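Local coordinates for angiopoietin-related protein 3 (Homo sapiens, PDB 6EUA), which raises plasma triglycerides by inhibiting lipoprotein lipase and, through the C-terminal fibrinogen-like domain studied here, mediates endothelial cell adhesion, at residues A[103-108]-A[210-215]; A[110-115]-A[134-139]; A[10-15]-A[48-53]. All blocks are in the same frame, centred on the assembly; numbering follows the deposited sequence.

Contact 1 of 3, residues A[103-108]-A[210-215]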
ATOM      1  N   GLU A 103       0.502  18.373   9.208  1.00 42.80           N
ATOM      2  CA  GLU A 103      -0.881  18.691   8.900  1.00 40.26           C
ATOM      3  C   GLU A 103      -1.601  18.820  10.231  1.00 45.45           C
ATOM      4  O   GLU A 103      -1.465  17.948  11.095  1.00 43.58           O
ATOM      5  CB  GLU A 103      -1.503  17.611   8.007  1.00 47.64           C
ATOM      6  CG  GLU A 103      -3.000  17.460   8.134  1.00 68.37           C
ATOM      7  CD  GLU A 103      -3.563  16.404   7.191  1.00 81.75           C
ATOM      8  OE1 GLU A 103      -3.772  16.716   5.998  1.00 84.93           O
ATOM      9  OE2 GLU A 103      -3.788  15.261   7.646  1.00 83.72           O
ATOM     10  N   ASP A 104      -2.317  19.925  10.420  1.00 49.72           N
ATOM     11  CA  ASP A 104      -2.996  20.153  11.686  1.00 47.37           C
ATOM     12  C   ASP A 104      -4.375  19.496  11.637  1.00 52.94           C
ATOM     13  O   ASP A 104      -4.727  18.814  10.671  1.00 60.42           O
ATOM     14  CB  ASP A 104      -3.058  21.646  11.989  1.00 53.15           C
ATOM     15  CG  ASP A 104      -3.732  22.442  10.888  1.00 65.00           C
ATOM     16  OD1 ASP A 104      -4.930  22.198  10.624  1.00 58.22           O
ATOM     17  OD2 ASP A 104      -3.067  23.326  10.304  1.00 69.24           O
ATOM     18  N   TRP A 105      -5.173  19.678  12.694  1.00 57.16           N
ATOM     19  CA  TRP A 105      -6.514  19.103  12.715  1.00 66.69           C
ATOM     20  C   TRP A 105      -7.474  19.832  11.785  1.00 66.99           C
ATOM     21  O   TRP A 105      -8.426  19.217  11.299  1.00 75.38           O
ATOM     22  CB  TRP A 105      -7.046  19.068  14.155  1.00 71.45           C
ATOM     23  CG  TRP A 105      -6.212  18.137  14.978  1.00 73.36           C
ATOM     24  CD1 TRP A 105      -5.056  18.445  15.637  1.00 73.05           C
ATOM     25  CD2 TRP A 105      -6.426  16.731  15.179  1.00 72.23           C
ATOM     26  NE1 TRP A 105      -4.545  17.326  16.250  1.00 67.75           N
ATOM     27  CE2 TRP A 105      -5.364  16.260  15.986  1.00 68.38           C
ATOM     28  CE3 TRP A 105      -7.411  15.827  14.764  1.00 68.82           C
ATOM     29  CZ2 TRP A 105      -5.261  14.927  16.385  1.00 61.34           C
ATOM     30  CZ3 TRP A 105      -7.306  14.501  15.162  1.00 68.70           C
ATOM     31  CH2 TRP A 105      -6.237  14.065  15.966  1.00 62.09           C
ATOM     32  N   LYS A 106      -7.229  21.109  11.500  1.00 72.07           N
ATOM     33  CA  LYS A 106      -7.997  21.833  10.492  1.00 78.53           C
ATOM     34  C   LYS A 106      -7.561  21.481   9.076  1.00 77.23           C
ATOM     35  O   LYS A 106      -8.031  22.114   8.124  1.00 78.10           O
ATOM     36  CB  LYS A 106      -7.866  23.348  10.704  1.00 79.91           C
ATOM     37  CG  LYS A 106      -8.017  23.825  12.153  1.00 79.10           C
ATOM     38  CD  LYS A 106      -9.234  23.222  12.849  1.00 78.84           C
ATOM     39  CE  LYS A 106      -9.087  23.246  14.370  1.00 75.85           C
ATOM     40  NZ  LYS A 106     -10.409  23.386  15.066  1.00 77.68           N
ATOM     41  N   ASP A 107      -6.649  20.517   8.934  1.00 76.58           N
ATOM     42  CA  ASP A 107      -6.161  19.991   7.662  1.00 80.88           C
ATOM     43  C   ASP A 107      -5.326  20.993   6.875  1.00 76.18           C
ATOM     44  O   ASP A 107      -5.121  20.810   5.672  1.00 81.54           O
ATOM     45  CB  ASP A 107      -7.312  19.470   6.801  1.00 94.01           C
ATOM     46  CG  ASP A 107      -8.063  18.350   7.475  1.00104.19           C
ATOM     47  OD1 ASP A 107      -7.403  17.399   7.944  1.00104.92           O
ATOM     48  OD2 ASP A 107      -9.308  18.426   7.550  1.00110.42           O
ATOM     49  N   ASN A 108      -4.831  22.048   7.515  1.00 65.12           N
ATOM     50  CA  ASN A 108      -3.852  22.904   6.865  1.00 56.80           C
ATOM     51  C   ASN A 108      -2.494  22.216   6.844  1.00 49.44           C
ATOM     52  O   ASN A 108      -2.124  21.502   7.780  1.00 46.01           O
ATOM     53  CB  ASN A 108      -3.727  24.249   7.578  1.00 55.81           C
ATOM     54  CG  ASN A 108      -5.018  25.033   7.598  1.00 64.76           C
ATOM     55  OD1 ASN A 108      -6.113  24.478   7.468  1.00 72.85           O
ATOM     56  ND2 ASN A 108      -4.895  26.342   7.769  1.00 60.75           N
ATOM     57  N   SER A 210      -0.943  22.440  16.803  1.00 38.56           N
ATOM     58  CA  SER A 210      -1.501  21.112  17.043  1.00 41.67           C
ATOM     59  C   SER A 210      -1.355  20.274  15.774  1.00 40.59           C
ATOM     60  O   SER A 210      -1.853  20.664  14.715  1.00 51.40           O
ATOM     61  CB  SER A 210      -2.969  21.227  17.455  1.00 44.86           C
ATOM     62  OG  SER A 210      -3.521  19.971  17.817  1.00 42.32           O
ATOM     63  N   ILE A 211      -0.668  19.139  15.866  1.00 36.65           N
ATOM     64  CA  ILE A 211      -0.318  18.332  14.693  1.00 41.45           C
ATOM     65  C   ILE A 211      -1.103  17.022  14.710  1.00 44.26           C
ATOM     66  O   ILE A 211      -1.096  16.294  15.709  1.00 41.17           O
ATOM     67  CB  ILE A 211       1.195  18.060  14.630  1.00 44.59           C
ATOM     68  CG1 ILE A 211       1.975  19.358  14.834  1.00 45.35           C
ATOM     69  CG2 ILE A 211       1.567  17.402  13.302  1.00 44.10           C
ATOM     70  CD1 ILE A 211       1.724  20.406  13.774  1.00 33.01           C
ATOM     71  N   LYS A 212      -1.760  16.715  13.593  1.00 44.09           N
ATOM     72  CA  LYS A 212      -2.510  15.476  13.427  1.00 35.86           C
ATOM     73  C   LYS A 212      -1.712  14.398  12.699  1.00 40.50           C
ATOM     74  O   LYS A 212      -1.884  13.204  12.982  1.00 40.33           O
ATOM     75  CB  LYS A 212      -3.819  15.747  12.661  1.00 40.17           C
ATOM     76  CG  LYS A 212      -4.508  14.489  12.133  1.00 47.93           C
ATOM     77  CD  LYS A 212      -5.883  14.772  11.575  1.00 60.53           C
ATOM     78  CE  LYS A 212      -5.808  15.515  10.248  1.00 69.68           C
ATOM     79  NZ  LYS A 212      -6.964  16.441  10.074  1.00 76.59           N
ATOM     80  N   SER A 213      -0.837  14.788  11.773  1.00 32.54           N
ATOM     81  CA  SER A 213      -0.086  13.829  10.977  1.00 39.18           C
ATOM     82  C   SER A 213       1.244  14.460  10.593  1.00 33.42           C
ATOM     83  O   SER A 213       1.340  15.679  10.424  1.00 36.55           O
ATOM     84  CB  SER A 213      -0.879  13.379   9.736  1.00 41.38           C
ATOM     85  OG  SER A 213      -1.115  14.457   8.849  1.00 55.27           O
ATOM     86  N   THR A 214       2.284  13.626  10.503  1.00 34.40           N
ATOM     87  CA  THR A 214       3.627  14.100  10.200  1.00 35.30           C
ATOM     88  C   THR A 214       4.250  13.259   9.096  1.00 37.92           C
ATOM     89  O   THR A 214       3.958  12.069   8.964  1.00 36.11           O
ATOM     90  CB  THR A 214       4.572  14.056  11.449  1.00 34.02           C
ATOM     91  OG1 THR A 214       4.817  12.689  11.847  1.00 30.12           O
ATOM     92  CG2 THR A 214       3.970  14.841  12.617  1.00 28.23           C
ATOM     93  N   LYS A 215       5.127  13.893   8.319  1.00 34.78           N
ATOM     94  CA  LYS A 215       6.059  13.199   7.446  1.00 25.53           C
ATOM     95  C   LYS A 215       7.432  13.815   7.638  1.00 29.48           C
ATOM     96  O   LYS A 215       7.559  15.038   7.753  1.00 28.09           O
ATOM     97  CB  LYS A 215       5.682  13.314   5.965  1.00 26.53           C
ATOM     98  CG  LYS A 215       4.509  12.450   5.503  1.00 31.47           C
ATOM     99  CD  LYS A 215       4.141  12.819   4.076  1.00 34.87           C
ATOM    100  CE  LYS A 215       2.925  12.057   3.573  1.00 37.96           C
ATOM    101  NZ  LYS A 215       2.980  11.834   2.102  1.00 42.61           N
TER
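Ser210 meets segment 103-108 at the edge of an indole: its OG lies near the ring plane of Trp105, 3.1 Å from CD1. The neighbouring NE1 is badly angled toward this hydroxyl and makes a weak hydrogen bond to Arg197 O. The carbonyl of the same serine is approached by Asp104, whose CA comes within 3.3 Å of Ser210 O in a CA-H...O contact. Ile211 turns its side chain the other way, against Leu102, Leu199 and Trp201, and sends only CG2 near Glu103 O.

Lys212 buries the largest area. Its CB stands over one face of Trp105, 3.8 Å from the centroid of the five-membered ring and 14° off the ring normal, a CH-pi contact; CD lies over the same face, 3.7 Å from CE3. Bends at chi3 (72°) and chi4 then carry the amine off the indole toward the type I turn from Asp104 to Asp107. There NZ donates weakly to Asp104 O and Trp105 O and forms a salt bridge with Asp107 OD1; because Asp107 is poorly ordered and the modelled separation is implausibly short, the exact length of that bridge is doubtful. Glu103 OE2, 4.2 Å from Lys212 NZ, adds a second negative charge that would probably help hold the amine here.

Ser213 closes the contact. Its OG donates to Glu103 OE2 at 3.0 Å, meeting that oxygen from above the carboxylate plane (53° out of it), while Glu103 N donates to Ser213 O. Glu103 O is gripped twice within its carbonyl plane, by Lys212 N at 2.8 Å and by Ser213 N at 3.3 Å. Two residues thus oppose one, the signature of a classic beta bulge, at the corner where the chain passes from strand 208-211 into strand 213-220.

Contact 2 of 3, residues A[110-115]-A[134-139]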
ATOM      1  N   HIS A 110       1.631  22.467   6.637  1.00 49.32           N
ATOM      2  CA  HIS A 110       2.843  23.239   6.875  1.00 46.09           C
ATOM      3  C   HIS A 110       4.055  22.398   6.497  1.00 47.60           C
ATOM      4  O   HIS A 110       4.056  21.181   6.689  1.00 40.07           O
ATOM      5  CB  HIS A 110       2.949  23.660   8.346  1.00 42.72           C
ATOM      6  CG  HIS A 110       1.759  24.417   8.844  1.00 60.43           C
ATOM      7  ND1 HIS A 110       0.729  23.816   9.537  1.00 61.78           N
ATOM      8  CD2 HIS A 110       1.434  25.728   8.751  1.00 64.25           C
ATOM      9  CE1 HIS A 110      -0.177  24.727   9.852  1.00 63.47           C
ATOM     10  NE2 HIS A 110       0.228  25.895   9.386  1.00 65.64           N
ATOM     11  N   TYR A 111       5.093  23.043   5.970  1.00 45.87           N
ATOM     12  CA  TYR A 111       6.345  22.362   5.675  1.00 35.84           C
ATOM     13  C   TYR A 111       7.516  23.232   6.102  1.00 40.42           C
ATOM     14  O   TYR A 111       7.407  24.459   6.199  1.00 46.46           O
ATOM     15  CB  TYR A 111       6.485  22.018   4.183  1.00 34.67           C
ATOM     16  CG  TYR A 111       6.902  23.205   3.341  1.00 51.59           C
ATOM     17  CD1 TYR A 111       8.229  23.389   2.958  1.00 59.30           C
ATOM     18  CD2 TYR A 111       5.968  24.159   2.946  1.00 53.72           C
ATOM     19  CE1 TYR A 111       8.608  24.486   2.198  1.00 62.66           C
ATOM     20  CE2 TYR A 111       6.342  25.257   2.189  1.00 59.93           C
ATOM     21  CZ  TYR A 111       7.661  25.414   1.819  1.00 65.32           C
ATOM     22  OH  TYR A 111       8.041  26.500   1.065  1.00 72.24           O
ATOM     23  N   ILE A 112       8.647  22.577   6.342  1.00 35.24           N
ATOM     24  CA  ILE A 112       9.902  23.280   6.565  1.00 34.18           C
ATOM     25  C   ILE A 112      11.036  22.382   6.099  1.00 39.16           C
ATOM     26  O   ILE A 112      10.992  21.159   6.262  1.00 36.55           O
ATOM     27  CB  ILE A 112      10.052  23.718   8.043  1.00 36.71           C
ATOM     28  CG1 ILE A 112      11.409  24.383   8.286  1.00 36.60           C
ATOM     29  CG2 ILE A 112       9.777  22.574   8.997  1.00 40.28           C
ATOM     30  CD1 ILE A 112      11.513  25.058   9.665  1.00 37.94           C
ATOM     31  N   GLU A 113      12.034  22.996   5.475  1.00 41.60           N
ATOM     32  CA  GLU A 113      13.189  22.275   4.971  1.00 35.91           C
ATOM     33  C   GLU A 113      14.438  22.746   5.698  1.00 37.22           C
ATOM     34  O   GLU A 113      14.558  23.922   6.062  1.00 36.84           O
ATOM     35  CB  GLU A 113      13.335  22.448   3.459  1.00 38.58           C
ATOM     36  CG  GLU A 113      12.190  21.826   2.687  1.00 54.56           C
ATOM     37  CD  GLU A 113      12.487  21.645   1.210  1.00 61.98           C
ATOM     38  OE1 GLU A 113      13.639  21.900   0.798  1.00 66.47           O
ATOM     39  OE2 GLU A 113      11.560  21.260   0.462  1.00 62.31           O
ATOM     40  N   TYR A 114      15.350  21.804   5.928  1.00 40.71           N
ATOM     41  CA  TYR A 114      16.636  22.052   6.555  1.00 36.51           C
ATOM     42  C   TYR A 114      17.726  21.371   5.753  1.00 37.28           C
ATOM     43  O   TYR A 114      17.498  20.337   5.115  1.00 29.35           O
ATOM     44  CB  TYR A 114      16.743  21.497   7.977  1.00 38.03           C
ATOM     45  CG  TYR A 114      15.597  21.751   8.916  1.00 39.83           C
ATOM     46  CD1 TYR A 114      14.387  21.068   8.784  1.00 35.83           C
ATOM     47  CD2 TYR A 114      15.735  22.659   9.965  1.00 33.80           C
ATOM     48  CE1 TYR A 114      13.344  21.297   9.665  1.00 39.56           C
ATOM     49  CE2 TYR A 114      14.703  22.897  10.842  1.00 36.06           C
ATOM     50  CZ  TYR A 114      13.508  22.217  10.695  1.00 42.17           C
ATOM     51  OH  TYR A 114      12.492  22.459  11.599  1.00 36.48           O
ATOM     52  N   SER A 115      18.924  21.940   5.841  1.00 39.35           N
ATOM     53  CA  SER A 115      20.151  21.285   5.419  1.00 38.71           C
ATOM     54  C   SER A 115      20.776  20.625   6.643  1.00 41.95           C
ATOM     55  O   SER A 115      20.932  21.277   7.686  1.00 33.42           O
ATOM     56  CB  SER A 115      21.109  22.303   4.790  1.00 39.83           C
ATOM     57  OG  SER A 115      22.431  21.800   4.704  1.00 48.16           O
ATOM     58  N   GLY A 134      10.424  27.334   4.365  1.00 43.07           N
ATOM     59  CA  GLY A 134       9.226  26.778   4.962  1.00 46.34           C
ATOM     60  C   GLY A 134       8.160  27.837   5.152  1.00 49.17           C
ATOM     61  O   GLY A 134       8.413  29.040   5.106  1.00 51.17           O
ATOM     62  N   ASN A 135       6.928  27.374   5.373  1.00 48.07           N
ATOM     63  CA  ASN A 135       5.813  28.263   5.700  1.00 49.04           C
ATOM     64  C   ASN A 135       5.371  28.117   7.150  1.00 49.60           C
ATOM     65  O   ASN A 135       4.287  28.585   7.518  1.00 45.74           O
ATOM     66  CB  ASN A 135       4.629  28.031   4.755  1.00 42.62           C
ATOM     67  CG  ASN A 135       4.136  26.590   4.757  1.00 49.37           C
ATOM     68  OD1 ASN A 135       4.315  25.853   5.730  1.00 44.38           O
ATOM     69  ND2 ASN A 135       3.510  26.182   3.656  1.00 52.08           N
ATOM     70  N   VAL A 136       6.175  27.454   7.971  1.00 47.80           N
ATOM     71  CA  VAL A 136       5.928  27.303   9.401  1.00 50.42           C
ATOM     72  C   VAL A 136       7.256  27.574  10.103  1.00 53.03           C
ATOM     73  O   VAL A 136       8.310  27.108   9.644  1.00 48.18           O
ATOM     74  CB  VAL A 136       5.341  25.914   9.726  1.00 48.50           C
ATOM     75  CG1 VAL A 136       6.396  24.802   9.634  1.00 45.72           C
ATOM     76  CG2 VAL A 136       4.671  25.911  11.088  1.00 52.12           C
ATOM     77  N   PRO A 137       7.266  28.357  11.175  1.00 56.15           N
ATOM     78  CA  PRO A 137       8.535  28.662  11.841  1.00 59.23           C
ATOM     79  C   PRO A 137       9.181  27.403  12.401  1.00 56.40           C
ATOM     80  O   PRO A 137       8.528  26.387  12.649  1.00 58.66           O
ATOM     81  CB  PRO A 137       8.138  29.636  12.957  1.00 66.17           C
ATOM     82  CG  PRO A 137       6.766  30.121  12.597  1.00 66.11           C
ATOM     83  CD  PRO A 137       6.121  29.010  11.829  1.00 60.89           C
ATOM     84  N   ASN A 138      10.496  27.483  12.577  1.00 48.24           N
ATOM     85  CA  ASN A 138      11.267  26.363  13.085  1.00 47.61           C
ATOM     86  C   ASN A 138      11.053  26.190  14.584  1.00 47.47           C
ATOM     87  O   ASN A 138      10.960  27.169  15.327  1.00 49.83           O
ATOM     88  CB  ASN A 138      12.750  26.576  12.792  1.00 50.53           C
ATOM     89  CG  ASN A 138      13.610  25.430  13.282  1.00 45.52           C
ATOM     90  OD1 ASN A 138      13.231  24.267  13.188  1.00 43.37           O
ATOM     91  ND2 ASN A 138      14.767  25.759  13.825  1.00 50.80           N
ATOM     92  N   ALA A 139      10.982  24.929  15.025  1.00 43.07           N
ATOM     93  CA  ALA A 139      10.891  24.584  16.437  1.00 41.31           C
ATOM     94  C   ALA A 139      12.100  23.822  16.958  1.00 39.12           C
ATOM     95  O   ALA A 139      12.178  23.578  18.165  1.00 41.23           O
ATOM     96  CB  ALA A 139       9.632  23.741  16.707  1.00 47.79           C
TER
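Antiparallel pairing between strands 109-118 and 127-134 ends at Ile112 and Gly134, a non-hydrogen-bonded pair with CA atoms 3.9 Å apart. The backbone angles of Gly134 themselves call for glycine, and a CB there would collide with Tyr111 O and Ile112 CA. Just beyond, Asn135 prolongs the pairing in a mixed way: its backbone N donates to Tyr111 O at 3.1 Å, while its side-chain OD1, in place of a backbone carbonyl, accepts from Tyr111 N at 2.9 Å.

The Tyr111 ring, its CG set between the backbone N and the carbonyl carbon (chi1 79°), lays one face over Gly134 CA, which sits 3.6 Å above the ring plane, and leaves CD2 3.3 Å from Asn135 ND2, ring and amide 71° apart. Cut back to an alanine, this position is likely to leave Gly134 CA and the Asn135 amide without the ring packed on them.

Val136 crosses His110, CB to CB at 3.6 Å, and Ile112 CD1 touches Asn138 CB. Tyr114 OH donates to Asn138 OD1 at a short 2.5 Å, the oxygen lying in plane at the ring edge; Asn138 ND2 is engaged by Ile140 O.

Strand 96-104 pairs with the other edge of 109-118, and Trp201 NE1 of strand 199-202 hydrogen-bonds to Pro137 O, joining the loop after 127-134 to that strand.

Contact 3 of 3, residues A[10-15]-A[48-53]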
ATOM      1  N   PRO A  10      19.173   0.424  -7.083  1.00 43.68           N
ATOM      2  CA  PRO A  10      19.368   1.852  -6.812  1.00 40.92           C
ATOM      3  C   PRO A  10      19.790   2.115  -5.376  1.00 40.83           C
ATOM      4  O   PRO A  10      19.412   1.392  -4.450  1.00 43.70           O
ATOM      5  CB  PRO A  10      17.986   2.455  -7.097  1.00 45.51           C
ATOM      6  CG  PRO A  10      17.316   1.469  -8.000  1.00 51.37           C
ATOM      7  CD  PRO A  10      17.816   0.129  -7.575  1.00 47.60           C
ATOM      8  N   ALA A  11      20.561   3.193  -5.201  1.00 39.76           N
ATOM      9  CA  ALA A  11      21.089   3.541  -3.883  1.00 40.82           C
ATOM     10  C   ALA A  11      20.024   4.158  -2.992  1.00 42.90           C
ATOM     11  O   ALA A  11      20.038   3.949  -1.772  1.00 50.20           O
ATOM     12  CB  ALA A  11      22.272   4.496  -4.023  1.00 39.67           C
ATOM     13  N   GLU A  12      19.112   4.935  -3.573  1.00 28.12           N
ATOM     14  CA  GLU A  12      18.006   5.540  -2.827  1.00 29.75           C
ATOM     15  C   GLU A  12      16.994   6.102  -3.829  1.00 31.24           C
ATOM     16  O   GLU A  12      17.049   5.792  -5.017  1.00 29.15           O
ATOM     17  CB  GLU A  12      18.515   6.590  -1.823  1.00 39.65           C
ATOM     18  CG  GLU A  12      19.436   7.649  -2.410  1.00 50.40           C
ATOM     19  CD  GLU A  12      18.680   8.667  -3.228  1.00 58.38           C
ATOM     20  OE1 GLU A  12      18.850   8.622  -4.456  1.00 66.18           O
ATOM     21  OE2 GLU A  12      17.924   9.490  -2.662  1.00 58.90           O
ATOM     22  N   CYS A  13      16.066   6.930  -3.324  1.00 30.79           N
ATOM     23  CA  CYS A  13      14.871   7.274  -4.085  1.00 31.55           C
ATOM     24  C   CYS A  13      15.170   8.205  -5.264  1.00 37.92           C
ATOM     25  O   CYS A  13      14.474   8.146  -6.287  1.00 35.84           O
ATOM     26  CB  CYS A  13      13.829   7.895  -3.153  1.00 25.14           C
ATOM     27  SG  CYS A  13      13.038   6.685  -2.017  1.00 33.06           S
ATOM     28  N   THR A  14      16.172   9.079  -5.139  1.00 29.01           N
ATOM     29  CA  THR A  14      16.493   9.986  -6.235  1.00 33.74           C
ATOM     30  C   THR A  14      16.950   9.206  -7.459  1.00 37.70           C
ATOM     31  O   THR A  14      16.584   9.539  -8.598  1.00 36.54           O
ATOM     32  CB  THR A  14      17.569  10.980  -5.794  1.00 36.45           C
ATOM     33  OG1 THR A  14      17.031  11.831  -4.782  1.00 43.08           O
ATOM     34  CG2 THR A  14      18.083  11.824  -6.965  1.00 31.63           C
ATOM     35  N   THR A  15      17.743   8.151  -7.252  1.00 29.32           N
ATOM     36  CA  THR A  15      18.168   7.362  -8.398  1.00 33.06           C
ATOM     37  C   THR A  15      17.028   6.477  -8.907  1.00 34.16           C
ATOM     38  O   THR A  15      16.967   6.141 -10.091  1.00 30.28           O
ATOM     39  CB  THR A  15      19.378   6.521  -8.030  1.00 42.84           C
ATOM     40  OG1 THR A  15      18.953   5.276  -7.496  1.00 57.03           O
ATOM     41  CG2 THR A  15      20.224   7.220  -6.962  1.00 37.23           C
ATOM     42  N   PRO A  48      11.918  13.774  -6.008  1.00 30.56           N
ATOM     43  CA  PRO A  48      11.802  12.602  -5.138  1.00 26.05           C
ATOM     44  C   PRO A  48      12.424  12.804  -3.763  1.00 29.58           C
ATOM     45  O   PRO A  48      13.447  13.470  -3.605  1.00 30.57           O
ATOM     46  CB  PRO A  48      12.592  11.540  -5.910  1.00 30.64           C
ATOM     47  CG  PRO A  48      13.697  12.345  -6.536  1.00 33.34           C
ATOM     48  CD  PRO A  48      13.086  13.672  -6.902  1.00 30.32           C
ATOM     49  N   TRP A  49      11.786  12.183  -2.762  1.00 25.32           N
ATOM     50  CA  TRP A  49      12.262  12.132  -1.383  1.00 27.53           C
ATOM     51  C   TRP A  49      12.228  10.687  -0.900  1.00 30.87           C
ATOM     52  O   TRP A  49      11.394   9.896  -1.353  1.00 27.66           O
ATOM     53  CB  TRP A  49      11.382  13.003  -0.425  1.00 24.31           C
ATOM     54  CG  TRP A  49      11.321  14.478  -0.772  1.00 26.76           C
ATOM     55  CD1 TRP A  49      10.569  15.060  -1.758  1.00 32.35           C
ATOM     56  CD2 TRP A  49      12.059  15.547  -0.151  1.00 27.75           C
ATOM     57  NE1 TRP A  49      10.794  16.420  -1.792  1.00 31.96           N
ATOM     58  CE2 TRP A  49      11.694  16.749  -0.811  1.00 34.77           C
ATOM     59  CE3 TRP A  49      12.990  15.606   0.894  1.00 33.96           C
ATOM     60  CZ2 TRP A  49      12.224  18.003  -0.449  1.00 31.93           C
ATOM     61  CZ3 TRP A  49      13.511  16.850   1.258  1.00 35.43           C
ATOM     62  CH2 TRP A  49      13.130  18.033   0.576  1.00 32.23           C
ATOM     63  N   THR A  50      13.124  10.342   0.038  1.00 23.58           N
ATOM     64  CA  THR A  50      12.969   9.119   0.825  1.00 25.55           C
ATOM     65  C   THR A  50      12.168   9.459   2.080  1.00 26.40           C
ATOM     66  O   THR A  50      12.581  10.316   2.866  1.00 25.85           O
ATOM     67  CB  THR A  50      14.323   8.505   1.214  1.00 27.02           C
ATOM     68  OG1 THR A  50      15.087   8.200   0.039  1.00 28.01           O
ATOM     69  CG2 THR A  50      14.118   7.213   2.029  1.00 24.26           C
ATOM     70  N   LEU A  51      11.020   8.814   2.266  1.00 24.87           N
ATOM     71  CA  LEU A  51      10.224   9.042   3.472  1.00 22.77           C
ATOM     72  C   LEU A  51      10.829   8.253   4.629  1.00 27.88           C
ATOM     73  O   LEU A  51      10.927   7.027   4.551  1.00 24.71           O
ATOM     74  CB  LEU A  51       8.772   8.624   3.244  1.00 20.18           C
ATOM     75  CG  LEU A  51       7.723   8.805   4.346  1.00 25.10           C
ATOM     76  CD1 LEU A  51       7.607  10.280   4.785  1.00 21.57           C
ATOM     77  CD2 LEU A  51       6.378   8.311   3.855  1.00 23.74           C
ATOM     78  N   ILE A  52      11.246   8.937   5.700  1.00 25.79           N
ATOM     79  CA  ILE A  52      11.865   8.240   6.826  1.00 28.47           C
ATOM     80  C   ILE A  52      10.957   8.157   8.052  1.00 32.53           C
ATOM     81  O   ILE A  52      11.238   7.346   8.949  1.00 29.51           O
ATOM     82  CB  ILE A  52      13.226   8.859   7.208  1.00 21.95           C
ATOM     83  CG1 ILE A  52      13.057  10.309   7.688  1.00 29.10           C
ATOM     84  CG2 ILE A  52      14.199   8.765   6.017  1.00 25.52           C
ATOM     85  CD1 ILE A  52      14.235  10.820   8.514  1.00 30.76           C
ATOM     86  N   GLN A  53       9.875   8.935   8.112  1.00 29.75           N
ATOM     87  CA  GLN A  53       8.949   8.871   9.232  1.00 26.90           C
ATOM     88  C   GLN A  53       7.568   9.257   8.719  1.00 30.66           C
ATOM     89  O   GLN A  53       7.439  10.169   7.898  1.00 24.79           O
ATOM     90  CB  GLN A  53       9.379   9.805  10.383  1.00 26.55           C
ATOM     91  CG  GLN A  53       8.483   9.747  11.636  1.00 24.99           C
ATOM     92  CD  GLN A  53       7.455  10.866  11.726  1.00 29.58           C
ATOM     93  OE1 GLN A  53       6.889  11.298  10.721  1.00 27.82           O
ATOM     94  NE2 GLN A  53       7.186  11.319  12.945  1.00 34.09           N
TER
HETATM   95  O   HOH W   1      15.407  11.536  -2.955  1.00 33.19           O
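Similar first torsions, -72° at Cys13 and -59° at Thr50, place SG and OG1 each opposite its own carbonyl carbon and bring the two atoms within 3.3 Å. Cys13 CB also rests 3.6 Å from Trp49 O, so the cysteine at the start of helix 13-18 lies against the backbone of strand 47-55 as well as against the threonine. Its sulfur is already committed to the disulfide with Cys41 on the adjoining strand 37-44, and Thr50 OG1, buried by this approach, has no hydrogen-bonding partner in the model.

At the next helix residue, CG of the Pro48 ring lies 3.7 Å from Thr14 CA and beside Thr14 OG1. Beside this contact lies a polar group of atoms. Glu12, at the N-cap, folds back through a bend at chi2 so that its carboxylate faces the first helical N-H groups: OE1 accepts from Thr15 N at 3.0 Å on its syn side, somewhat out of the carboxylate plane, and OE2 accepts an almost straight bond (170°) from Thr14 N at 3.1 Å, met from above that plane. A single water links the segments, 2.5 Å from Thr14 OG1, donating to Glu12 OE2 and, weakly, to Pro48 O.

Direct contact between helix and strand is therefore van der Waals in kind, and the polar connection is indirect, through one water. The firm tie is covalent, Cys13 to Cys41 in the next strand. Two N-H donors and the positive end of the helix dipole would probably favour the charged form of Glu12, helping to fix the helix start that presents Cys13 to the sheet.

In the fold
Along the chain contact 3 comes first, closing before contact 1 opens, and contact 2 falls entirely between the two segments of contact 1. All three reach the large antiparallel sheet of the fibrinogen-like domain: strand 47-55 neighbours 213-220, which neighbours 96-104, which neighbours 109-118. The centres of contacts 1 and 2 are about 14 Å apart, those of 2 and 3 about 20 Å and those of 1 and 3 about 23 Å. Contact 1 meets contact 3 where Thr214 OG1 and Gln53 OE1 probably hydrogen-bond, and contact 2 where Asp104 packs on His110. The sheet thus joins the N-terminal helix, the late strands and the loop after 127-134 in one globular unit.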